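Local coordinates for protein D-threo-3-hydroxyaspartate dehydratase (Delftia, PDB 3WQC) that uses pyridoxal 5'-phosphate and a divalent metal ion to convert D-threo-3-hydroxyaspartate into oxaloacetate and ammonia, at residues Arg109-Asp120 and Gln135-Glu144. Numbering follows the deposited sequence. Where two conformers were deposited one is given.
Sequences RRRGCDLKLIVD and QGEAFEVWIE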
ATOM      1  N   ARG B 109      18.722  -6.138 -22.353  1.00 12.52           N
ATOM      2  CA  ARG B 109      19.636  -5.491 -23.333  1.00 13.47           C
ATOM      3  C   ARG B 109      19.721  -6.285 -24.685  1.00 12.64           C
ATOM      4  O   ARG B 109      19.760  -5.647 -25.759  1.00 16.81           O
ATOM      5  CB  ARG B 109      21.055  -5.341 -22.698  1.00 12.88           C
ATOM      6  CG  ARG B 109      21.040  -4.214 -21.659  1.00 13.60           C
ATOM      7  CD  ARG B 109      22.387  -4.064 -20.939  1.00 16.35           C
ATOM      8  NE  ARG B 109      23.428  -3.693 -21.921  1.00 15.22           N
ATOM      9  CZ  ARG B 109      23.625  -2.451 -22.401  1.00 17.45           C
ATOM     10  NH1 ARG B 109      22.921  -1.371 -21.920  1.00 16.23           N
ATOM     11  NH2 ARG B 109      24.554  -2.244 -23.369  1.00 20.42           N
ATOM     12  N   ARG B 110      19.741  -7.623 -24.586  1.00 12.78           N
ATOM     13  CA  ARG B 110      19.845  -8.455 -25.761  0.50 13.43           C
ATOM     14  C   ARG B 110      18.614  -8.324 -26.626  1.00 13.89           C
ATOM     15  O   ARG B 110      18.758  -8.449 -27.852  1.00 19.32           O
ATOM     16  CB  ARG B 110      20.099  -9.908 -25.406  0.50 15.36           C
ATOM     17  CG  ARG B 110      21.481 -10.167 -24.825  0.50 17.41           C
ATOM     18  CD  ARG B 110      21.642 -11.673 -24.420  0.50 24.03           C
ATOM     19  NE  ARG B 110      23.041 -12.099 -24.164  0.50 24.07           N
ATOM     20  CZ  ARG B 110      23.435 -13.274 -23.672  0.50 14.89           C
ATOM     21  NH1 ARG B 110      22.545 -14.214 -23.410  0.50 21.06           N
ATOM     22  NH2 ARG B 110      24.790 -13.472 -23.412  0.50 23.87           N
ATOM     23  N   ARG B 111      17.451  -8.008 -26.052  1.00 15.11           N
ATOM     24  CA  ARG B 111      16.212  -7.724 -26.849  1.00 17.32           C
ATOM     25  C   ARG B 111      16.123  -6.330 -27.411  1.00 14.71           C
ATOM     26  O   ARG B 111      15.198  -6.018 -28.155  1.00 19.69           O
ATOM     27  CB  ARG B 111      14.899  -7.836 -25.924  1.00 23.36           C
ATOM     28  CG  ARG B 111      14.611  -9.127 -25.424  1.00 27.13           C
ATOM     29  CD  ARG B 111      13.093  -9.155 -25.109  1.00 27.57           C
ATOM     30  NE  ARG B 111      12.520  -8.533 -23.955  1.00 25.16           N
ATOM     31  CZ  ARG B 111      12.744  -8.968 -22.677  1.00 21.31           C
ATOM     32  NH1 ARG B 111      13.682  -9.931 -22.370  1.00 24.65           N
ATOM     33  NH2 ARG B 111      12.106  -8.411 -21.711  1.00 24.11           N
ATOM     34  N   GLY B 112      17.104  -5.451 -27.089  1.00 14.95           N
ATOM     35  CA  GLY B 112      17.166  -4.151 -27.636  1.00 15.35           C
ATOM     36  C   GLY B 112      16.871  -3.022 -26.694  1.00 14.84           C
ATOM     37  O   GLY B 112      16.807  -1.851 -27.127  1.00 19.69           O
ATOM     38  N   CYS B 113      16.794  -3.307 -25.397  1.00 14.99           N
ATOM     39  CA  CYS B 113      16.577  -2.218 -24.451  1.00 14.63           C
ATOM     40  C   CYS B 113      17.938  -1.586 -24.051  1.00 13.65           C
ATOM     41  O   CYS B 113      18.860  -2.304 -23.668  1.00 15.93           O
ATOM     42  CB  CYS B 113      15.884  -2.779 -23.207  1.00 15.68           C
ATOM     43  SG  CYS B 113      15.484  -1.478 -21.965  1.00 16.78           S
ATOM     44  N   ASP B 114      18.046  -0.269 -24.136  1.00 13.72           N
ATOM     45  CA  ASP B 114      19.298   0.421 -23.758  1.00 14.02           C
ATOM     46  C   ASP B 114      19.195   0.686 -22.286  1.00 14.71           C
ATOM     47  O   ASP B 114      18.977   1.830 -21.808  1.00 15.19           O
ATOM     48  CB  ASP B 114      19.430   1.711 -24.494  1.00 16.18           C
ATOM     49  CG  ASP B 114      20.846   2.263 -24.332  1.00 25.94           C
ATOM     50  OD1 ASP B 114      21.781   1.411 -24.278  1.00 42.49           O
ATOM     51  OD2 ASP B 114      21.075   3.483 -24.431  1.00 35.53           O
ATOM     52  N   LEU B 115      19.293  -0.395 -21.541  1.00 14.11           N
ATOM     53  CA  LEU B 115      19.039  -0.385 -20.096  1.00 12.19           C
ATOM     54  C   LEU B 115      20.355  -0.029 -19.374  1.00 10.90           C
ATOM     55  O   LEU B 115      21.381  -0.704 -19.598  1.00 13.93           O
ATOM     56  CB  LEU B 115      18.606  -1.831 -19.686  1.00 12.23           C
ATOM     57  CG  LEU B 115      18.438  -1.994 -18.162  1.00 10.73           C
ATOM     58  CD1 LEU B 115      17.256  -1.119 -17.629  1.00 13.49           C
ATOM     59  CD2 LEU B 115      18.229  -3.489 -17.921  1.00 14.14           C
ATOM     60  N   LYS B 116      20.296   0.955 -18.507  1.00 10.64           N
ATOM     61  CA  LYS B 116      21.464   1.398 -17.694  1.00 10.31           C
ATOM     62  C   LYS B 116      21.260   0.941 -16.272  1.00 10.51           C
ATOM     63  O   LYS B 116      20.120   0.990 -15.731  1.00 11.35           O
ATOM     64  CB  LYS B 116      21.572   2.939 -17.692  1.00 12.09           C
ATOM     65  CG  LYS B 116      22.149   3.525 -18.964  1.00 19.24           C
ATOM     66  CD  LYS B 116      21.458   3.456 -20.156  1.00 27.99           C
ATOM     67  CE  LYS B 116      20.313   4.481 -20.154  1.00 23.36           C
ATOM     68  NZ  LYS B 116      20.121   4.518 -21.691  1.00 22.00           N
ATOM     69  N   LEU B 117      22.326   0.478 -15.633  1.00 10.57           N
ATOM     70  CA  LEU B 117      22.313   0.004 -14.229  1.00  8.84           C
ATOM     71  C   LEU B 117      23.134   0.978 -13.378  1.00  9.50           C
ATOM     72  O   LEU B 117      23.944   1.754 -13.953  1.00 10.50           O
ATOM     73  CB  LEU B 117      22.962  -1.415 -14.141  1.00 10.07           C
ATOM     74  CG  LEU B 117      22.366  -2.413 -15.125  1.00 10.45           C
ATOM     75  CD1 LEU B 117      23.089  -3.765 -14.989  1.00 13.17           C
ATOM     76  CD2 LEU B 117      20.825  -2.611 -14.789  1.00 11.83           C
ATOM     77  N   ILE B 118      22.998   0.904 -12.056  1.00  9.43           N
ATOM     78  CA  ILE B 118      23.759   1.787 -11.178  1.00  8.76           C
ATOM     79  C   ILE B 118      24.398   0.945 -10.097  1.00  9.82           C
ATOM     80  O   ILE B 118      23.866  -0.093  -9.657  1.00 10.70           O
ATOM     81  CB  ILE B 118      22.888   2.936 -10.589  1.00  8.42           C
ATOM     82  CG1 ILE B 118      21.945   2.462  -9.483  1.00 10.54           C
ATOM     83  CG2 ILE B 118      22.141   3.672 -11.729  1.00 10.53           C
ATOM     84  CD1 ILE B 118      21.241   3.648  -8.785  1.00 10.93           C
ATOM     85  N   VAL B 119      25.557   1.410  -9.607  1.00  8.51           N
ATOM     86  CA  VAL B 119      26.249   0.765  -8.472  1.00  8.81           C
ATOM     87  C   VAL B 119      26.819   1.861  -7.571  1.00  8.88           C
ATOM     88  O   VAL B 119      27.059   3.000  -8.012  1.00 10.01           O
ATOM     89  CB  VAL B 119      27.401  -0.217  -8.878  1.00 10.12           C
ATOM     90  CG1 VAL B 119      26.830  -1.335  -9.747  1.00 10.68           C
ATOM     91  CG2 VAL B 119      28.544   0.495  -9.576  1.00 11.55           C
ATOM     92  N   ASP B 120      27.231   1.445  -6.373  1.00  9.49           N
ATOM     93  CA  ASP B 120      27.950   2.331  -5.427  1.00  8.61           C
ATOM     94  C   ASP B 120      29.021   1.594  -4.634  1.00  8.90           C
ATOM     95  O   ASP B 120      29.467   2.122  -3.587  1.00 11.43           O
ATOM     96  CB  ASP B 120      27.007   3.099  -4.506  1.00 10.87           C
ATOM     97  CG  ASP B 120      26.311   2.238  -3.515  1.00 14.54           C
ATOM     98  OD1 ASP B 120      26.492   1.002  -3.484  1.00 13.94           O
ATOM     99  OD2 ASP B 120      25.541   2.804  -2.668  1.00 18.85           O
ATOM    100  N   GLN B 135      29.465 -13.210 -20.393  1.00 15.93           N
ATOM    101  CA  GLN B 135      28.334 -13.203 -21.364  1.00 16.59           C
ATOM    102  C   GLN B 135      28.567 -12.388 -22.621  1.00 18.76           C
ATOM    103  O   GLN B 135      27.689 -12.305 -23.467  1.00 23.13           O
ATOM    104  CB  GLN B 135      27.069 -12.663 -20.659  1.00 16.86           C
ATOM    105  CG  GLN B 135      26.711 -13.559 -19.465  1.00 16.47           C
ATOM    106  CD  GLN B 135      26.308 -14.950 -19.853  1.00 18.52           C
ATOM    107  OE1 GLN B 135      25.728 -15.142 -20.945  1.00 25.64           O
ATOM    108  NE2 GLN B 135      26.673 -15.951 -19.034  1.00 25.80           N
ATOM    109  N   GLY B 136      29.724 -11.727 -22.734  1.00 16.95           N
ATOM    110  CA  GLY B 136      30.034 -10.865 -23.891  1.00 18.60           C
ATOM    111  C   GLY B 136      29.166  -9.609 -23.960  1.00 17.01           C
ATOM    112  O   GLY B 136      28.714  -9.194 -25.047  1.00 22.38           O
ATOM    113  N   GLU B 137      28.900  -9.018 -22.787  1.00 15.64           N
ATOM    114  CA  GLU B 137      28.027  -7.849 -22.723  1.00 15.71           C
ATOM    115  C   GLU B 137      28.750  -6.697 -22.027  1.00 14.27           C
ATOM    116  O   GLU B 137      29.184  -6.850 -20.876  1.00 15.65           O
ATOM    117  CB  GLU B 137      26.702  -8.119 -21.926  1.00 15.85           C
ATOM    118  CG  GLU B 137      25.707  -6.967 -21.943  1.00 17.10           C
ATOM    119  CD  GLU B 137      25.112  -6.696 -23.316  1.00 19.37           C
ATOM    120  OE1 GLU B 137      24.524  -5.604 -23.514  1.00 20.10           O
ATOM    121  OE2 GLU B 137      25.180  -7.595 -24.190  1.00 22.92           O
ATOM    122  N   ALA B 138      28.877  -5.555 -22.722  1.00 15.52           N
ATOM    123  CA  ALA B 138      29.454  -4.349 -22.141  1.00 14.74           C
ATOM    124  C   ALA B 138      28.267  -3.587 -21.525  1.00 14.16           C
ATOM    125  O   ALA B 138      27.679  -2.674 -22.123  1.00 16.42           O
ATOM    126  CB  ALA B 138      30.190  -3.520 -23.153  1.00 16.56           C
ATOM    127  N   PHE B 139      27.897  -3.978 -20.322  1.00 12.11           N
ATOM    128  CA  PHE B 139      26.816  -3.235 -19.633  1.00 10.88           C
ATOM    129  C   PHE B 139      27.146  -1.776 -19.478  1.00 10.83           C
ATOM    130  O   PHE B 139      28.364  -1.451 -19.206  1.00 13.35           O
ATOM    131  CB  PHE B 139      26.625  -3.780 -18.193  1.00 10.83           C
ATOM    132  CG  PHE B 139      25.985  -5.170 -18.179  1.00  9.70           C
ATOM    133  CD1 PHE B 139      24.566  -5.262 -18.283  1.00 12.90           C
ATOM    134  CD2 PHE B 139      26.736  -6.361 -18.021  1.00 12.26           C
ATOM    135  CE1 PHE B 139      23.938  -6.542 -18.211  1.00 12.45           C
ATOM    136  CE2 PHE B 139      26.134  -7.593 -17.996  1.00 13.69           C
ATOM    137  CZ  PHE B 139      24.734  -7.703 -18.080  1.00 13.64           C
ATOM    138  N   GLU B 140      26.123  -0.889 -19.521  1.00 11.17           N
ATOM    139  CA  GLU B 140      26.353   0.515 -19.201  1.00 11.15           C
ATOM    140  C   GLU B 140      26.005   0.677 -17.727  1.00 10.57           C
ATOM    141  O   GLU B 140      24.862   0.306 -17.288  1.00 12.11           O
ATOM    142  CB  GLU B 140      25.470   1.415 -20.058  1.00 13.19           C
ATOM    143  CG  GLU B 140      25.758   2.878 -19.691  1.00 13.20           C
ATOM    144  CD  GLU B 140      25.126   3.865 -20.642  1.00 14.92           C
ATOM    145  OE1 GLU B 140      25.087   5.087 -20.238  1.00 15.29           O
ATOM    146  OE2 GLU B 140      24.746   3.519 -21.816  1.00 18.95           O
ATOM    147  N   VAL B 141      26.900   1.262 -16.943  1.00 10.01           N
ATOM    148  CA  VAL B 141      26.745   1.362 -15.510  1.00  9.25           C
ATOM    149  C   VAL B 141      27.094   2.789 -15.123  1.00 10.18           C
ATOM    150  O   VAL B 141      28.097   3.358 -15.593  1.00 11.00           O
ATOM    151  CB  VAL B 141      27.657   0.374 -14.752  1.00  9.12           C
ATOM    152  CG1 VAL B 141      27.404   0.429 -13.242  1.00 12.12           C
ATOM    153  CG2 VAL B 141      27.476  -1.053 -15.278  1.00 11.99           C
ATOM    154  N   TRP B 142      26.220   3.382 -14.284  1.00  9.77           N
ATOM    155  CA  TRP B 142      26.492   4.701 -13.703  1.00  9.93           C
ATOM    156  C   TRP B 142      26.811   4.522 -12.259  1.00  9.11           C
ATOM    157  O   TRP B 142      26.349   3.563 -11.605  1.00 10.74           O
ATOM    158  CB  TRP B 142      25.293   5.631 -13.832  1.00 10.55           C
ATOM    159  CG  TRP B 142      24.896   5.897 -15.269  1.00 10.11           C
ATOM    160  CD1 TRP B 142      25.355   5.354 -16.477  1.00 11.99           C
ATOM    161  CD2 TRP B 142      23.807   6.799 -15.636  1.00 10.90           C
ATOM    162  NE1 TRP B 142      24.624   5.844 -17.537  1.00 12.07           N
ATOM    163  CE2 TRP B 142      23.661   6.728 -17.076  1.00 11.53           C
ATOM    164  CE3 TRP B 142      22.917   7.600 -14.889  1.00 11.64           C
ATOM    165  CZ2 TRP B 142      22.654   7.466 -17.763  1.00 13.92           C
ATOM    166  CZ3 TRP B 142      21.905   8.329 -15.561  1.00 13.99           C
ATOM    167  CH2 TRP B 142      21.788   8.256 -16.985  1.00 12.38           C
ATOM    168  N   ILE B 143      27.559   5.476 -11.681  1.00  8.98           N
ATOM    169  CA  ILE B 143      27.945   5.370 -10.251  1.00  8.97           C
ATOM    170  C   ILE B 143      27.015   6.286  -9.469  1.00  9.54           C
ATOM    171  O   ILE B 143      26.895   7.511  -9.781  1.00  9.73           O
ATOM    172  CB  ILE B 143      29.422   5.732 -10.022  1.00  9.40           C
ATOM    173  CG1 ILE B 143      30.309   4.766 -10.888  1.00 10.91           C
ATOM    174  CG2 ILE B 143      29.708   5.689  -8.503  1.00 11.70           C
ATOM    175  CD1 ILE B 143      31.798   5.172 -10.862  1.00 10.67           C
ATOM    176  N   GLU B 144      26.350   5.743  -8.471  1.00  9.98           N
ATOM    177  CA  GLU B 144      25.467   6.569  -7.624  1.00  9.32           C
ATOM    178  C   GLU B 144      26.255   7.369  -6.567  1.00 10.30           C
ATOM    179  O   GLU B 144      27.147   6.775  -5.918  1.00 11.95           O
ATOM    180  CB  GLU B 144      24.397   5.682  -6.941  1.00 11.12           C
ATOM    181  CG  GLU B 144      23.324   6.538  -6.196  1.00 11.81           C
ATOM    182  CD  GLU B 144      22.112   5.781  -5.741  1.00 14.59           C
ATOM    183  OE1 GLU B 144      21.120   6.503  -5.436  1.00 19.05           O
ATOM    184  OE2 GLU B 144      22.171   4.527  -5.643  1.00 16.77           O
TER
HETATM  185  O   HOH W   1      25.545 -10.396 -24.669  0.50 32.03           O
HETATM  186  O   HOH W   2      23.590  -1.860 -18.513  1.00 12.03           O
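Leu117 lies opposite Val141 and Val119 opposite Ile143 in parallel strands: Leu117 N bonds to Glu140 O (3.0 Å, nearly straight), Leu117 O to Trp142 N, and Val119 to Trp142 O and Glu144 N. This end is tightly packed. Val119 CG2 meets Val141 CG1 at 3.8 Å on the face covered by helix 122-135; Ile118 and Trp142 occupy the other, against Leu92 and Leu180. There the folded Lys116 chain lies alongside Glu140, its CG 3.4 Å from Glu140 CD, and its ammonium bonds Asp114 O, Asp90 (a salt bridge) and, weakly, Asp114 OD2. Trp142 NE1 bonds straight to Glu140 OE1 (2.8 Å), in the indole plane, and helps hold the carboxylate.

Before the strands meet, the backbones diverge and water 2 bridges Leu115 O and Glu140 O. Arg109 spans this opening: bent at chi3 (63°), it sends NE to the anti side of Glu137 OE1 (2.7 Å), NH1 to Leu115 O, and lays CD 3.6 Å from Phe139 CD1. A methionine here would probably leave Glu137 without its charged mate and Leu115 O without this donor. Toward solvent the hold is looser: in one of two conformers Arg110 NH2 bonds to Gln135 O and OE1 (3.1 Å each), and a water lies between Arg110 NE and the Glu137 carboxylate. Strand 114-119, helix 122-135 and strand 140-146 form a beta-alpha-beta unit of the alanine racemase-type TIM barrel, Glu144 lying near the cofactor.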